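LBCATS-a (Synthetic construct, PDB 5EY5) probably cleaves indole-3-glycerol phosphate to indole and glyceraldehyde 3-phosphate, as tryptophan synthase alpha chains do, and binds sn-glycerol-3-phosphate in its pocket. Local coordinates at residues Leu30-Thr33 with Leu34-Arg38; Thr101-Asn104 with Pro105-Arg108. All blocks are in the same frame, centred on the assembly; numbering follows the deposited sequence.

Both contacts lie in the one eight-stranded parallel beta/alpha barrel that forms this chain. Contact 1 comes first along the sequence, in the first turns of helix 30-42, which links strand 18-24 to strand 48-51. Contact 2 follows strand 97-100, two barrel strands further on, and is the passage from loop into helix 103-109. Their centres lie about 23 Å apart and their nearest atoms about 13 Å, so the two do not touch. Contact 1 packs an outer helix onto its own barrel strands and helix 78-91. Contact 2 lies between the ligand pocket on one side and, through N104 and its neighbours, a chain of another protein.

Contact 1: residues Leu30-Thr33 with Leu34-Arg38; sequences LETT and LELVR
From L30-T33 to L34-R38 the chain runs as unbroken right-handed alpha-helix, with four successive i to i+4 bonds from L34 N, E35 N, L36 N and V37 N to the carbonyls of L30, E31, T32 and T33. This is the first part of helix 30-42, the crossover of a beta-alpha-beta unit in the beta/alpha barrel, and its two sides suit their surroundings. On the exposed side, E31 has CG anti to its own N (chi1 153°), and a bend at chi2 brings its carboxylate alongside the E35 chain, which it crosses at a slant: OE1 stands 3.2 Å from E35 CG and 3.4 Å from E35 OE1. The two acid groups are turned 34° from each other. Their like charges should repel, a cost probably eased by solvent, while R38 NH1 stays 5.8 Å from E31 OE2 and so could help only at a distance. The other side is apolar apart from two threonine hydroxyls. T32 and L36 lie alongside each other and point the same way, T32 CG2 being 4.0 Å from L36 CD1. The hydroxyl of T32 is bonded to D29 OD1. T33, buried, turns its OG1 back beside its own N, where it meets G26 N and D29 O; a hydroxyl can serve both, which suits threonine to a helix start next to a loop. T33 and V37 pack on strand 48-51, L36 on I23 of strand 18-24, and L34 and V37 on L88 of helix 78-91, so branched side chains fill the side turned to the barrel and the neighbouring helix. On L34 itself, CG lies 3.8 Å from the plane of the R38 guanidinium, over the centre of one face.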
loop_
_atom_site.group_PDB
_atom_site.type_symbol
_atom_site.label_atom_id
_atom_site.label_comp_id
_atom_site.label_asym_id
_atom_site.label_seq_id
_atom_site.Cartn_x
_atom_site.Cartn_y
_atom_site.Cartn_z
ATOM N N LEU A 30 21.583 38.022 -23.700
ATOM C CA LEU A 30 21.282 38.474 -25.063
ATOM C C LEU A 30 22.362 39.392 -25.617
ATOM O O LEU A 30 22.632 39.379 -26.832
ATOM C CB LEU A 30 19.920 39.170 -25.102
ATOM C CG LEU A 30 18.732 38.235 -25.300
ATOM C CD1 LEU A 30 17.414 39.015 -25.284
ATOM C CD2 LEU A 30 18.881 37.438 -26.608
ATOM N N GLU A 31 22.985 40.202 -24.756
ATOM C CA GLU A 31 24.140 40.981 -25.197
ATOM C C GLU A 31 25.229 40.067 -25.750
ATOM O O GLU A 31 25.854 40.377 -26.770
ATOM C CB GLU A 31 24.675 41.828 -24.042
ATOM C CG GLU A 31 26.174 42.158 -24.135
ATOM C CD GLU A 31 26.561 42.935 -25.398
ATOM O OE1 GLU A 31 27.730 42.827 -25.830
ATOM O OE2 GLU A 31 25.705 43.653 -25.958
ATOM N N THR A 32 25.457 38.924 -25.102
ATOM C CA THR A 32 26.480 38.009 -25.588
ATOM C C THR A 32 26.038 37.320 -26.872
ATOM O O THR A 32 26.871 37.038 -27.739
ATOM C CB THR A 32 26.821 36.984 -24.501
ATOM O OG1 THR A 32 27.257 37.678 -23.327
ATOM C CG2 THR A 32 27.940 36.050 -24.967
ATOM N N THR A 33 24.739 37.044 -27.008
ATOM C CA THR A 33 24.213 36.517 -28.261
ATOM C C THR A 33 24.507 37.464 -29.413
ATOM O O THR A 33 24.992 37.047 -30.474
ATOM C CB THR A 33 22.699 36.289 -28.157
ATOM O OG1 THR A 33 22.393 35.460 -27.025
ATOM C CG2 THR A 33 22.190 35.629 -29.423
ATOM N N LEU A 34 24.130 38.726 -29.251
ATOM C CA LEU A 34 24.442 39.756 -30.231
ATOM C C LEU A 34 25.915 39.716 -30.623
ATOM O O LEU A 34 26.256 39.617 -31.805
ATOM C CB LEU A 34 24.077 41.129 -29.656
ATOM C CG LEU A 34 24.049 42.275 -30.658
ATOM C CD1 LEU A 34 23.217 41.845 -31.860
ATOM C CD2 LEU A 34 23.458 43.496 -29.994
ATOM N N GLU A 35 26.809 39.838 -29.635
ATOM C CA GLU A 35 28.240 39.707 -29.909
ATOM C C GLU A 35 28.540 38.429 -30.689
ATOM O O GLU A 35 29.332 38.448 -31.637
ATOM C CB GLU A 35 29.033 39.725 -28.605
ATOM C CG GLU A 35 29.321 41.109 -28.053
ATOM C CD GLU A 35 30.593 41.141 -27.207
ATOM O OE1 GLU A 35 30.520 40.819 -25.998
ATOM O OE2 GLU A 35 31.668 41.480 -27.761
ATOM N N LEU A 36 27.891 37.317 -30.321
ATOM C CA LEU A 36 28.145 36.035 -30.983
ATOM C C LEU A 36 27.676 36.054 -32.430
ATOM O O LEU A 36 28.403 35.616 -33.331
ATOM C CB LEU A 36 27.472 34.894 -30.213
ATOM C CG LEU A 36 28.174 34.586 -28.892
ATOM C CD1 LEU A 36 27.372 33.611 -28.043
ATOM C CD2 LEU A 36 29.589 34.071 -29.148
ATOM N N VAL A 37 26.464 36.561 -32.675
ATOM C CA VAL A 37 25.979 36.682 -34.048
ATOM C C VAL A 37 26.976 37.460 -34.889
ATOM O O VAL A 37 27.346 37.040 -35.994
ATOM C CB VAL A 37 24.592 37.343 -34.079
ATOM C CG1 VAL A 37 24.151 37.560 -35.533
ATOM C CG2 VAL A 37 23.582 36.494 -33.293
ATOM N N ARG A 38 27.431 38.607 -34.373
ATOM C CA ARG A 38 28.365 39.429 -35.131
ATOM C C ARG A 38 29.653 38.663 -35.400
ATOM O O ARG A 38 30.182 38.690 -36.517
ATOM C CB ARG A 38 28.643 40.736 -34.386
ATOM C CG ARG A 38 27.551 41.796 -34.545
ATOM C CD ARG A 38 27.676 42.890 -33.506
ATOM N NE ARG A 38 26.551 43.823 -33.569
ATOM C CZ ARG A 38 26.236 44.691 -32.612
ATOM N NH1 ARG A 38 26.960 44.753 -31.499
ATOM N NH2 ARG A 38 25.194 45.499 -32.765
#

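Contact 2: residues Thr101-Asn104 with Pro105-Arg108; sequences TYYN and PIFR
Where strand 97-100 of the barrel gives way to helix 103-109, T101 reaches forward to P105 and I106 across the beta-alpha turn. T101 sets its hydroxyl opposite its own N (chi1 175°), and OG1 gives a 2.8 Å bond to Y102 O, on a lone pair in the carbonyl plane. Its methyl consequently sits in the crowded position between N and carbonyl carbon, and T101 CG2 presses to 3.3 Å from I106 CD1, tighter than usual carbon contact. With an alanine here both hydroxyl and methyl go, which would probably leave Y102 O without its side-chain donor and open a gap beside I106 CD1. P105 has no N-H to give, which costs little in the first helical turn, where backbone nitrogens have no carbonyl one turn back within the helix; its CD lies 4.4 Å from Y102 CB. One turn on, F107 N donates to Y103 O at 2.7 Å. The Y103 ring is bordered by two residues: I106 CG2 approaches it obliquely, 4.1 Å from CE1, while F107 CB lies over one face, toward the rim. The two aromatic rings meet obliquely, their centroids 5.9 Å apart and planes at 54°, and Y103 OH sits at the edge of the F107 ring, in its plane. Y102 has its hydroxyl bonded to D60 OD2 and A59 N, and its side chain is about 8 Å from the bound sn-glycerol-3-phosphate. N104 uses both OD1 and ND2 in hydrogen bonds to a chain of another protein, probably the beta subunit, and Y103 and F107 pack on apolar side chains there. Two hydrogen bonds and apolar packing thus hold the turn, leaving the polar ends of Y102 and N104 to bind outside it.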
loop_
_atom_site.group_PDB
_atom_site.type_symbol
_atom_site.label_atom_id
_atom_site.label_comp_id
_atom_site.label_asym_id
_atom_site.label_seq_id
_atom_site.Cartn_x
_atom_site.Cartn_y
_atom_site.Cartn_z
ATOM N N THR A 101 12.129 27.540 -33.025
ATOM C CA THR A 101 11.299 27.685 -31.843
ATOM C C THR A 101 10.304 26.544 -31.817
ATOM O O THR A 101 9.795 26.151 -32.861
ATOM C CB THR A 101 10.564 29.040 -31.813
ATOM O OG1 THR A 101 9.674 29.091 -30.685
ATOM C CG2 THR A 101 9.766 29.279 -33.089
ATOM N N TYR A 102 10.069 25.989 -30.631
ATOM C CA TYR A 102 8.931 25.102 -30.463
ATOM C C TYR A 102 7.639 25.883 -30.651
ATOM O O TYR A 102 7.623 27.114 -30.657
ATOM C CB TYR A 102 9.007 24.418 -29.102
ATOM C CG TYR A 102 10.177 23.468 -29.089
ATOM C CD1 TYR A 102 11.463 23.932 -28.866
ATOM C CD2 TYR A 102 10.002 22.125 -29.379
ATOM C CE1 TYR A 102 12.544 23.068 -28.893
ATOM C CE2 TYR A 102 11.073 21.254 -29.408
ATOM C CZ TYR A 102 12.342 21.733 -29.162
ATOM O OH TYR A 102 13.405 20.871 -29.181
ATOM N N TYR A 103 6.541 25.138 -30.821
ATOM C CA TYR A 103 5.302 25.723 -31.295
ATOM C C TYR A 103 4.553 26.478 -30.207
ATOM O O TYR A 103 3.928 27.505 -30.486
ATOM C CB TYR A 103 4.404 24.625 -31.862
ATOM C CG TYR A 103 3.231 25.168 -32.605
ATOM C CD1 TYR A 103 3.412 26.100 -33.613
ATOM C CD2 TYR A 103 1.936 24.752 -32.312
ATOM C CE1 TYR A 103 2.347 26.606 -34.304
ATOM C CE2 TYR A 103 0.857 25.260 -33.008
ATOM C CZ TYR A 103 1.078 26.183 -34.006
ATOM O OH TYR A 103 0.025 26.697 -34.723
ATOM N N ASN A 104 4.550 25.982 -28.975
ATOM C CA ASN A 104 3.730 26.653 -27.977
ATOM C C ASN A 104 4.132 28.099 -27.710
ATOM O O ASN A 104 3.234 28.900 -27.398
ATOM C CB ASN A 104 3.706 25.890 -26.654
ATOM C CG ASN A 104 2.561 26.332 -25.803
ATOM O OD1 ASN A 104 1.422 26.207 -26.219
ATOM N ND2 ASN A 104 2.838 26.885 -24.626
ATOM N N PRO A 105 5.410 28.496 -27.728
ATOM C CA PRO A 105 5.686 29.942 -27.615
ATOM C C PRO A 105 5.094 30.738 -28.766
ATOM O O PRO A 105 4.591 31.847 -28.561
ATOM C CB PRO A 105 7.223 30.005 -27.597
ATOM C CG PRO A 105 7.606 28.736 -26.945
ATOM C CD PRO A 105 6.627 27.699 -27.514
ATOM N N ILE A 106 5.152 30.185 -29.978
ATOM C CA ILE A 106 4.514 30.794 -31.152
ATOM C C ILE A 106 3.004 30.853 -30.969
ATOM O O ILE A 106 2.371 31.909 -31.094
ATOM C CB ILE A 106 4.855 29.991 -32.417
ATOM C CG1 ILE A 106 6.297 30.222 -32.845
ATOM C CG2 ILE A 106 3.890 30.329 -33.558
ATOM C CD1 ILE A 106 6.614 29.431 -34.084
ATOM N N PHE A 107 2.389 29.692 -30.792
ATOM C CA PHE A 107 1.045 29.687 -30.246
ATOM C C PHE A 107 1.187 30.452 -28.931
ATOM O O PHE A 107 2.294 30.621 -28.440
ATOM C CB PHE A 107 0.562 28.244 -30.096
ATOM C CG PHE A 107 -0.931 28.082 -30.087
ATOM C CD1 PHE A 107 -1.610 27.750 -31.251
ATOM C CD2 PHE A 107 -1.644 28.251 -28.928
ATOM C CE1 PHE A 107 -2.971 27.590 -31.245
ATOM C CE2 PHE A 107 -3.003 28.095 -28.914
ATOM C CZ PHE A 107 -3.673 27.766 -30.076
ATOM N N ARG A 108 0.130 31.041 -28.435
ATOM C CA ARG A 108 0.337 31.848 -27.229
ATOM C C ARG A 108 0.778 33.259 -27.585
ATOM O O ARG A 108 0.081 34.212 -27.244
ATOM C CB ARG A 108 1.387 31.239 -26.276
ATOM C CG ARG A 108 1.400 31.888 -24.877
ATOM C CD ARG A 108 0.018 31.788 -24.304
ATOM N NE ARG A 108 -0.167 32.558 -23.072
ATOM C CZ ARG A 108 -0.620 33.810 -23.023
ATOM N NH1 ARG A 108 -0.915 34.468 -24.137
ATOM N NH2 ARG A 108 -0.766 34.415 -21.852
#